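Local coordinates for glycoside hydrolase family 61 protein (PDB 5UFV) that cleaves cellulose oxidatively at its glycosidic bonds with a single active-site copper, using oxygen or hydrogen peroxide and giving C1-oxidised products, at residues A[75-80]-A[119-124]; A[201-206]-A[216-221]. One frame throughout, in Å; residues are numbered along the deposited sequence.

Contact 1. Residues A[75-80]-A[119-124]; sequences HSQGPI and DTETPS. With CU (copper (II) ion), chain G.
Gln77 and Ser76 meet the loop 119-124 through one buried amide and one backbone carbonyl. Gln77 NE2 makes two bonds. That to Glu121 OE1 is 2.8 Å and nearly straight (170°); the oxygen lies in the amide plane and is met on the anti side of its carboxylate, out of the carboxylate plane. NE2 to Thr120 O is longer at 3.1 Å, the nitrogen standing above that carbonyl plane. Glutamine suits this place because its two N-H groups serve two acceptors without bringing a buried charge, and together they fix the rotation of the amide. Alongside, Ser124 OG gives its proton to Ser76 O at 2.6 Å and accepts from Trp126 N, and the small side chains let Ser76 CB and Ser124 CB close to 4.0 Å. The outer part of exposed Glu121 is the loose side: its chain bends at chi2 (72°) to bring OE1 back to Gln77 NE2, but OE2 stays 4.0 Å from Ser76 OG, unbonded to it. His75 turns away from this loop and binds copper through NE2 at 2.0 Å, while Gln77 also packs on His161, a probable oxygen-binding residue. Segment 75-80 leads from strand 65-70 into strand 80-86; its partner lies in the loop joining strands 101-107 and 136-141.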
loop_
_atom_site.group_PDB
_atom_site.type_symbol
_atom_site.label_atom_id
_atom_site.label_comp_id
_atom_site.label_asym_id
_atom_site.label_seq_id
_atom_site.Cartn_x
_atom_site.Cartn_y
_atom_site.Cartn_z
ATOM N N HIS A 75 10.310 10.494 2.552
ATOM C CA HIS A 75 10.125 10.403 4.026
ATOM C C HIS A 75 10.654 9.114 4.653
ATOM O O HIS A 75 10.445 8.030 4.138
ATOM C CB HIS A 75 8.650 10.592 4.397
ATOM C CG HIS A 75 8.057 11.840 3.843
ATOM N ND1 HIS A 75 8.537 13.085 4.172
ATOM C CD2 HIS A 75 7.052 12.042 2.953
ATOM C CE1 HIS A 75 7.863 14.005 3.504
ATOM N NE2 HIS A 75 6.948 13.400 2.768
ATOM N N SER A 76 11.292 9.254 5.799
ATOM C CA SER A 76 11.960 8.149 6.463
ATOM C C SER A 76 11.237 7.593 7.671
ATOM O O SER A 76 11.718 6.666 8.271
ATOM C CB SER A 76 13.367 8.589 6.868
ATOM O OG SER A 76 14.122 8.778 5.687
ATOM N N GLN A 77 10.078 8.139 8.012
ATOM C CA GLN A 77 9.255 7.589 9.080
ATOM C C GLN A 77 7.843 7.235 8.635
ATOM O O GLN A 77 7.116 8.063 8.125
ATOM C CB GLN A 77 9.139 8.587 10.217
ATOM C CG GLN A 77 10.462 8.942 10.868
ATOM C CD GLN A 77 11.154 10.117 10.206
ATOM O OE1 GLN A 77 10.517 11.017 9.672
ATOM N NE2 GLN A 77 12.470 10.107 10.241
ATOM N N GLY A 78 7.474 5.991 8.853
ATOM C CA GLY A 78 6.110 5.549 8.794
ATOM C C GLY A 78 6.033 4.166 8.160
ATOM O O GLY A 78 7.011 3.664 7.593
ATOM N N PRO A 79 4.860 3.529 8.249
ATOM C CA PRO A 79 4.697 2.193 7.708
ATOM C C PRO A 79 4.468 2.067 6.186
ATOM O O PRO A 79 4.127 3.029 5.493
ATOM C CB PRO A 79 3.469 1.674 8.459
ATOM C CG PRO A 79 2.675 2.881 8.726
ATOM C CD PRO A 79 3.693 3.938 9.045
ATOM N N ILE A 80 4.682 0.852 5.712
ATOM C CA ILE A 80 4.388 0.446 4.364
ATOM C C ILE A 80 3.260 -0.558 4.494
ATOM O O ILE A 80 3.356 -1.465 5.310
ATOM C CB ILE A 80 5.591 -0.310 3.764
ATOM C CG1 ILE A 80 6.811 0.593 3.742
ATOM C CG2 ILE A 80 5.272 -0.816 2.377
ATOM C CD1 ILE A 80 8.057 -0.099 3.264
ATOM N N ASP A 119 10.925 9.119 15.882
ATOM C CA ASP A 119 11.169 10.334 15.101
ATOM C C ASP A 119 12.607 10.485 14.591
ATOM O O ASP A 119 12.913 11.475 13.949
ATOM C CB ASP A 119 10.753 11.581 15.884
ATOM C CG ASP A 119 11.716 11.946 16.996
ATOM O OD1 ASP A 119 12.478 11.079 17.469
ATOM O OD2 ASP A 119 11.686 13.118 17.432
ATOM N N THR A 120 13.479 9.510 14.844
ATOM C CA THR A 120 14.857 9.623 14.391
ATOM C C THR A 120 14.941 9.552 12.867
ATOM O O THR A 120 14.357 8.668 12.248
ATOM C CB THR A 120 15.740 8.530 14.999
ATOM O OG1 THR A 120 15.813 8.732 16.410
ATOM C CG2 THR A 120 17.173 8.565 14.391
ATOM N N GLU A 121 15.713 10.474 12.297
ATOM C CA GLU A 121 15.851 10.646 10.855
ATOM C C GLU A 121 16.973 9.786 10.239
ATOM O O GLU A 121 16.731 9.074 9.280
ATOM C CB GLU A 121 16.053 12.131 10.544
ATOM C CG GLU A 121 16.223 12.461 9.063
ATOM C CD GLU A 121 14.952 12.337 8.229
ATOM O OE1 GLU A 121 13.838 12.112 8.777
ATOM O OE2 GLU A 121 15.088 12.487 6.993
ATOM N N THR A 122 18.190 9.865 10.773
ATOM C CA THR A 122 19.245 8.888 10.441
ATOM C C THR A 122 19.935 8.409 11.710
ATOM O O THR A 122 20.248 9.222 12.579
ATOM C CB THR A 122 20.348 9.431 9.504
ATOM O OG1 THR A 122 21.065 10.458 10.184
ATOM C CG2 THR A 122 19.773 10.001 8.208
ATOM N N PRO A 123 20.151 7.099 11.841
ATOM C CA PRO A 123 19.611 6.077 10.936
ATOM C C PRO A 123 18.159 5.667 11.307
ATOM O O PRO A 123 17.926 5.040 12.350
ATOM C CB PRO A 123 20.559 4.906 11.171
ATOM C CG PRO A 123 20.932 5.022 12.630
ATOM C CD PRO A 123 20.812 6.481 13.007
ATOM N N SER A 124 17.200 6.001 10.452
ATOM C CA SER A 124 15.790 5.693 10.721
ATOM C C SER A 124 15.531 4.228 11.117
ATOM O O SER A 124 16.054 3.303 10.519
ATOM C CB SER A 124 14.921 6.039 9.498
ATOM O OG SER A 124 13.627 5.473 9.645
HETATM CU CU CU G . 6.053 14.299 1.229
#

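Contact 2. Residues A[201-206]-A[216-221]; sequences DPNISF and EYKIPG
The ring of Tyr217 is met at its edge, near its plane, by Phe206 CE1 and by the backbone oxygen of Asn203; the flat amide of Asn203 has Pro220 CB over one face, 3.9 Å from Asn203 ND2, and Lys218 O near its plane at the ND2 end. The two aromatic side chains cross at about a right angle, Tyr217 CE1 lying 4.1 Å from Phe206 CE1. Farther round the tyrosine, Pro79 and Leu160 touch the side chain, and Trp126 packs edge-to-face with it. With CG anti to the backbone N (chi1 -178°), the ring extends across to segment 201-206, where OH donates in the carbonyl plane to Asn203 O at 2.8 Å. A phenylalanine in place of Tyr217 would probably leave Asn203 O without its donor and the two segments less firmly joined. Asn203 answers with its side chain: chi1 of 56° turns the short amide toward segment 216-221, and ND2 bonds Lys218 O at 2.9 Å (154°), standing above that carbonyl plane. Asn203 CB lies 3.8 Å from Tyr217 CE1. On the same side of the amide as Pro220, Ile204 CD1 rests on Pro220 CG at 4.0 Å, apolar branch against a rigid ring. The turn itself is closed by Asp201 O, which accepts from both Ile204 N and Ser205 N. Asn203, predicted to be glycosylated, carries no sugar in this structure. Both bonds across the contact join neutral groups to main-chain oxygens, so the link probably depends little on ionisation.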
loop_
_atom_site.group_PDB
_atom_site.type_symbol
_atom_site.label_atom_id
_atom_site.label_comp_id
_atom_site.label_asym_id
_atom_site.label_seq_id
_atom_site.Cartn_x
_atom_site.Cartn_y
_atom_site.Cartn_z
ATOM N N ASP A 201 -6.958 7.596 15.812
ATOM C CA ASP A 201 -6.297 6.427 16.377
ATOM C C ASP A 201 -4.842 6.761 16.740
ATOM O O ASP A 201 -4.203 7.580 16.072
ATOM C CB ASP A 201 -6.308 5.254 15.406
ATOM C CG ASP A 201 -7.706 4.660 15.182
ATOM O OD1 ASP A 201 -8.673 5.025 15.891
ATOM O OD2 ASP A 201 -7.829 3.807 14.257
ATOM N N PRO A 202 -4.306 6.116 17.791
ATOM C CA PRO A 202 -2.984 6.476 18.355
ATOM C C PRO A 202 -1.779 5.990 17.534
ATOM O O PRO A 202 -0.633 6.313 17.860
ATOM C CB PRO A 202 -2.987 5.794 19.739
ATOM C CG PRO A 202 -3.969 4.669 19.632
ATOM C CD PRO A 202 -4.947 5.003 18.532
ATOM N N ASN A 203 -2.048 5.175 16.521
ATOM C CA ASN A 203 -1.076 4.892 15.505
ATOM C C ASN A 203 -1.346 5.687 14.204
ATOM O O ASN A 203 -0.732 5.411 13.184
ATOM C CB ASN A 203 -1.010 3.381 15.239
ATOM C CG ASN A 203 -2.350 2.776 14.876
ATOM O OD1 ASN A 203 -3.378 3.458 14.796
ATOM N ND2 ASN A 203 -2.347 1.469 14.674
ATOM N N ILE A 204 -2.228 6.687 14.251
ATOM C CA ILE A 204 -2.501 7.527 13.084
ATOM C C ILE A 204 -2.132 8.984 13.326
ATOM O O ILE A 204 -1.269 9.520 12.625
ATOM C CB ILE A 204 -3.972 7.410 12.655
ATOM C CG1 ILE A 204 -4.301 5.941 12.278
ATOM C CG2 ILE A 204 -4.288 8.395 11.542
ATOM C CD1 ILE A 204 -3.535 5.385 11.084
ATOM N N SER A 205 -2.789 9.617 14.297
ATOM C CA SER A 205 -2.481 10.979 14.732
ATOM C C SER A 205 -1.965 10.862 16.150
ATOM O O SER A 205 -2.692 10.421 17.043
ATOM C CB SER A 205 -3.712 11.887 14.730
ATOM O OG SER A 205 -4.055 12.345 13.424
ATOM N N PHE A 206 -0.702 11.248 16.342
ATOM C CA PHE A 206 -0.040 11.163 17.650
ATOM C C PHE A 206 1.265 11.960 17.604
ATOM O O PHE A 206 1.716 12.359 16.526
ATOM C CB PHE A 206 0.221 9.690 18.056
ATOM C CG PHE A 206 1.267 9.002 17.222
ATOM C CD1 PHE A 206 0.970 8.566 15.942
ATOM C CD2 PHE A 206 2.552 8.804 17.715
ATOM C CE1 PHE A 206 1.931 7.929 15.178
ATOM C CE2 PHE A 206 3.520 8.177 16.956
ATOM C CZ PHE A 206 3.212 7.739 15.688
ATOM N N GLU A 216 7.164 1.807 20.265
ATOM C CA GLU A 216 6.698 0.661 19.485
ATOM C C GLU A 216 5.659 1.281 18.609
ATOM O O GLU A 216 5.060 2.260 19.009
ATOM C CB GLU A 216 6.034 -0.411 20.357
ATOM C CG GLU A 216 6.917 -1.014 21.451
ATOM C CD GLU A 216 6.154 -1.393 22.751
ATOM O OE1 GLU A 216 4.909 -1.613 22.716
ATOM O OE2 GLU A 216 6.809 -1.474 23.830
ATOM N N TYR A 217 5.461 0.738 17.415
ATOM C CA TYR A 217 4.408 1.202 16.522
ATOM C C TYR A 217 3.568 0.010 16.130
ATOM O O TYR A 217 4.074 -0.954 15.570
ATOM C CB TYR A 217 5.008 1.867 15.278
ATOM C CG TYR A 217 3.973 2.419 14.318
ATOM C CD1 TYR A 217 3.313 3.584 14.595
ATOM C CD2 TYR A 217 3.656 1.749 13.150
ATOM C CE1 TYR A 217 2.360 4.083 13.735
ATOM C CE2 TYR A 217 2.698 2.229 12.272
ATOM C CZ TYR A 217 2.055 3.411 12.559
ATOM O OH TYR A 217 1.085 3.903 11.694
ATOM N N LYS A 218 2.287 0.061 16.451
ATOM C CA LYS A 218 1.340 -0.935 15.963
ATOM C C LYS A 218 0.914 -0.528 14.520
ATOM O O LYS A 218 0.350 0.552 14.289
ATOM C CB LYS A 218 0.146 -1.015 16.924
ATOM C CG LYS A 218 -0.963 -1.953 16.502
ATOM C CD LYS A 218 -0.534 -3.413 16.536
ATOM C CE LYS A 218 -1.600 -4.337 15.921
ATOM N NZ LYS A 218 -2.933 -4.272 16.614
ATOM N N ILE A 219 1.180 -1.389 13.551
ATOM C CA ILE A 219 0.781 -1.107 12.179
ATOM C C ILE A 219 -0.762 -1.146 12.052
ATOM O O ILE A 219 -1.422 -2.076 12.512
ATOM C CB ILE A 219 1.496 -2.062 11.190
ATOM C CG1 ILE A 219 3.017 -1.871 11.289
ATOM C CG2 ILE A 219 1.103 -1.774 9.747
ATOM C CD1 ILE A 219 3.833 -2.882 10.513
ATOM N N PRO A 220 -1.349 -0.114 11.442
ATOM C CA PRO A 220 -2.813 -0.093 11.327
ATOM C C PRO A 220 -3.368 -1.126 10.369
ATOM O O PRO A 220 -2.630 -1.705 9.579
ATOM C CB PRO A 220 -3.122 1.306 10.812
ATOM C CG PRO A 220 -1.851 1.833 10.266
ATOM C CD PRO A 220 -0.726 1.135 10.970
ATOM N N GLY A 221 -4.671 -1.349 10.468
ATOM C CA GLY A 221 -5.361 -2.353 9.678
ATOM C C GLY A 221 -5.308 -3.726 10.346
ATOM O O GLY A 221 -4.661 -3.882 11.380
#

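Overall arrangement
The two contacts follow one another along the chain, contact 1 closing before contact 2 opens, and their centres are 14 Å apart. Both lie toward the periphery, about 17 and 16 Å from the centre of the chain, in loops rather than within either beta-sheet. They touch where Pro79 CG, from the loop leading into strand 80-86, packs 3.5 Å from Tyr217 OH. Trp126 is a shared neighbour, meeting Gln77 of contact 1 and Tyr217 of contact 2. Through that touch and Trp126, the C-terminal segments after strand 190-191 reach the loop that carries a copper ligand, which is consistent with their helping to place it.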